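Local coordinates for hypoxanthine-guanine phosphoribosyltransferase (Leishmania tarentolae, PDB 1PZM), which probably converts hypoxanthine to IMP and guanine to GMP in purine salvage, taking the phosphoribosyl group from 5-phosphoribosylpyrophosphate, at residues Met122-Ile127 and Lys150-Leu155. Sequence-based numbering, arbitrary orientation.
Sequences MLVEDI and KTVVLL. With 5GP (guanosine-5'-monophosphate), chain C.
The carbonyl oxygen of Leu-123 takes an almost perfectly straight bond from Val-152 N, 2.8 Å away (174° at the hydrogen), while Thr-151 CA offers its hydrogen to the same oxygen. The N-H of the same leucine bonds to Lys-150 O, and two residues on Glu-125 N reaches Val-152 O, a ladder of parallel strands that pairs Leu-123 with Thr-151 and Glu-125 with Val-153. Beyond Glu-125 both chains turn a corner together, yet the pairing survives: Leu-155 N binds Asp-126 O at 2.9 Å, with the donor tilted 22° from the carbonyl plane. These are neighbouring central strands of the parallel sheet in the type I phosphoribosyltransferase fold, joined by a crossover that includes helix 132-142. On the face bearing Met-122 and Val-152, these two side chains cross at about a right angle, with Met-122 SD 3.6 Å from Val-152 CG1. That methyl sits between the backbone N and carbonyl carbon of its own residue (chi1 56°), and also meets Val-124 CG2 at 3.7 Å; helix 69-81 covers both valines. At the C-terminal end, where GMP binds, Ile-127 CD1 packs 3.7 Å from Leu-155 CB, and the other branch of Ile-127, CG2, lies 3.4 Å from N9 of the nucleotide. Ile-127 O accepts a hydrogen bond from the ribose O2' hydroxyl at 3.1 Å, and Asp-126 OD1 receives a weak bond from Ile-127 N.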
loop_
_atom_site.group_PDB
_atom_site.type_symbol
_atom_site.label_atom_id
_atom_site.label_comp_id
_atom_site.label_asym_id
_atom_site.label_seq_id
_atom_site.Cartn_x
_atom_site.Cartn_y
_atom_site.Cartn_z
ATOM N N MET A 122 12.493 0.627 -10.027
ATOM C CA MET A 122 11.686 -0.502 -10.444
ATOM C C MET A 122 10.217 -0.129 -10.390
ATOM O O MET A 122 9.657 0.177 -9.279
ATOM C CB MET A 122 11.915 -1.694 -9.521
ATOM C CG MET A 122 11.128 -2.929 -10.007
ATOM S SD MET A 122 11.587 -4.440 -9.196
ATOM C CE MET A 122 13.244 -4.673 -10.072
ATOM N N LEU A 123 9.576 -0.158 -11.560
ATOM C CA LEU A 123 8.144 0.125 -11.626
ATOM C C LEU A 123 7.399 -1.112 -11.192
ATOM O O LEU A 123 7.705 -2.248 -11.666
ATOM C CB LEU A 123 7.703 0.512 -13.048
ATOM C CG LEU A 123 8.112 1.910 -13.523
ATOM C CD1 LEU A 123 7.957 2.044 -15.019
ATOM C CD2 LEU A 123 7.286 2.960 -12.786
ATOM N N VAL A 124 6.412 -0.907 -10.304
ATOM C CA VAL A 124 5.702 -2.016 -9.681
ATOM C C VAL A 124 4.234 -1.919 -10.111
ATOM O O VAL A 124 3.557 -0.954 -9.829
ATOM C CB VAL A 124 5.786 -1.997 -8.118
ATOM C CG1 VAL A 124 4.929 -3.151 -7.542
ATOM C CG2 VAL A 124 7.249 -2.119 -7.637
ATOM N N GLU A 125 3.769 -2.938 -10.835
ATOM C CA GLU A 125 2.420 -2.905 -11.397
ATOM C C GLU A 125 1.617 -4.112 -10.955
ATOM O O GLU A 125 2.163 -5.230 -10.834
ATOM C CB GLU A 125 2.520 -2.988 -12.908
ATOM C CG GLU A 125 2.940 -1.738 -13.591
ATOM C CD GLU A 125 1.757 -0.999 -14.168
ATOM O OE1 GLU A 125 0.812 -0.654 -13.406
ATOM O OE2 GLU A 125 1.774 -0.806 -15.416
ATOM N N ASP A 126 0.313 -3.928 -10.798
ATOM C CA ASP A 126 -0.518 -5.091 -10.477
ATOM C C ASP A 126 -0.781 -5.972 -11.708
ATOM O O ASP A 126 -0.612 -7.204 -11.653
ATOM C CB ASP A 126 -1.832 -4.675 -9.831
ATOM C CG ASP A 126 -2.506 -3.548 -10.548
ATOM O OD1 ASP A 126 -2.028 -3.058 -11.585
ATOM O OD2 ASP A 126 -3.579 -3.072 -10.142
ATOM N N ILE A 127 -1.169 -5.363 -12.807
ATOM C CA ILE A 127 -1.585 -6.115 -13.989
ATOM C C ILE A 127 -1.317 -5.286 -15.221
ATOM O O ILE A 127 -1.540 -4.071 -15.234
ATOM C CB ILE A 127 -3.081 -6.629 -13.857
ATOM C CG1 ILE A 127 -3.446 -7.530 -15.044
ATOM C CG2 ILE A 127 -4.107 -5.471 -13.665
ATOM C CD1 ILE A 127 -4.517 -8.571 -14.671
ATOM N N LYS A 150 13.702 -1.035 -14.302
ATOM C CA LYS A 150 13.174 -2.368 -14.531
ATOM C C LYS A 150 11.686 -2.360 -14.135
ATOM O O LYS A 150 11.231 -1.431 -13.450
ATOM C CB LYS A 150 13.932 -3.455 -13.745
ATOM C CG LYS A 150 15.413 -3.718 -14.150
ATOM C CD LYS A 150 15.593 -4.449 -15.497
ATOM C CE LYS A 150 17.056 -4.305 -15.981
ATOM N NZ LYS A 150 17.188 -4.407 -17.489
ATOM N N THR A 151 10.936 -3.359 -14.623
ATOM C CA THR A 151 9.523 -3.463 -14.316
ATOM C C THR A 151 9.206 -4.789 -13.717
ATOM O O THR A 151 9.637 -5.859 -14.254
ATOM C CB THR A 151 8.670 -3.292 -15.590
ATOM O OG1 THR A 151 9.134 -4.244 -16.610
ATOM C CG2 THR A 151 8.896 -1.938 -16.208
ATOM N N VAL A 152 8.401 -4.756 -12.659
ATOM C CA VAL A 152 7.880 -6.002 -12.104
ATOM C C VAL A 152 6.340 -5.931 -12.132
ATOM O O VAL A 152 5.745 -4.885 -11.766
ATOM C CB VAL A 152 8.424 -6.259 -10.665
ATOM C CG1 VAL A 152 8.116 -5.045 -9.705
ATOM C CG2 VAL A 152 7.867 -7.577 -10.084
ATOM N N VAL A 153 5.692 -7.018 -12.554
ATOM C CA VAL A 153 4.232 -7.022 -12.730
ATOM C C VAL A 153 3.702 -8.308 -12.105
ATOM O O VAL A 153 4.215 -9.405 -12.446
ATOM C CB VAL A 153 3.893 -7.032 -14.310
ATOM C CG1 VAL A 153 2.382 -7.187 -14.579
ATOM C CG2 VAL A 153 4.398 -5.740 -15.004
ATOM N N LEU A 154 2.637 -8.233 -11.305
ATOM C CA LEU A 154 2.161 -9.484 -10.666
ATOM C C LEU A 154 1.490 -10.358 -11.706
ATOM O O LEU A 154 1.805 -11.560 -11.837
ATOM C CB LEU A 154 1.208 -9.218 -9.453
ATOM C CG LEU A 154 0.619 -10.457 -8.749
ATOM C CD1 LEU A 154 1.698 -11.437 -8.224
ATOM C CD2 LEU A 154 -0.352 -9.998 -7.613
ATOM N N LEU A 155 0.589 -9.734 -12.484
ATOM C CA LEU A 155 -0.211 -10.466 -13.452
ATOM C C LEU A 155 0.048 -9.893 -14.816
ATOM O O LEU A 155 -0.293 -8.758 -15.111
ATOM C CB LEU A 155 -1.702 -10.349 -13.122
ATOM C CG LEU A 155 -2.154 -10.876 -11.778
ATOM C CD1 LEU A 155 -3.654 -10.660 -11.706
ATOM C CD2 LEU A 155 -1.786 -12.397 -11.696
HETATM P P 5GP C . -3.277 -1.450 -19.975
HETATM O O1P 5GP C . -2.173 -2.444 -19.881
HETATM O O2P 5GP C . -4.174 -1.698 -21.134
HETATM O O3P 5GP C . -2.610 -0.146 -20.215
HETATM O "O5'" 5GP C . -4.086 -1.440 -18.589
HETATM C "C5'" 5GP C . -5.127 -0.496 -18.301
HETATM C "C4'" 5GP C . -5.483 -0.439 -16.785
HETATM O "O4'" 5GP C . -6.380 -1.477 -16.364
HETATM C "C3'" 5GP C . -4.293 -0.529 -15.834
HETATM O "O3'" 5GP C . -4.446 0.349 -14.716
HETATM C "C2'" 5GP C . -4.360 -1.982 -15.391
HETATM O "O2'" 5GP C . -3.673 -2.153 -14.184
HETATM C "C1'" 5GP C . -5.863 -2.293 -15.328
HETATM N N9 5GP C . -6.182 -3.714 -15.656
HETATM C C8 5GP C . -6.050 -4.423 -16.866
HETATM N N7 5GP C . -6.597 -5.708 -16.715
HETATM C C5 5GP C . -7.275 -5.648 -15.518
HETATM C C6 5GP C . -8.006 -6.616 -14.818
HETATM O O6 5GP C . -8.114 -7.801 -15.264
HETATM N N1 5GP C . -8.595 -6.281 -13.599
HETATM C C2 5GP C . -8.466 -4.984 -13.101
HETATM N N2 5GP C . -9.041 -4.619 -11.957
HETATM N N3 5GP C . -7.737 -4.046 -13.776
HETATM C C4 5GP C . -7.154 -4.391 -14.983
#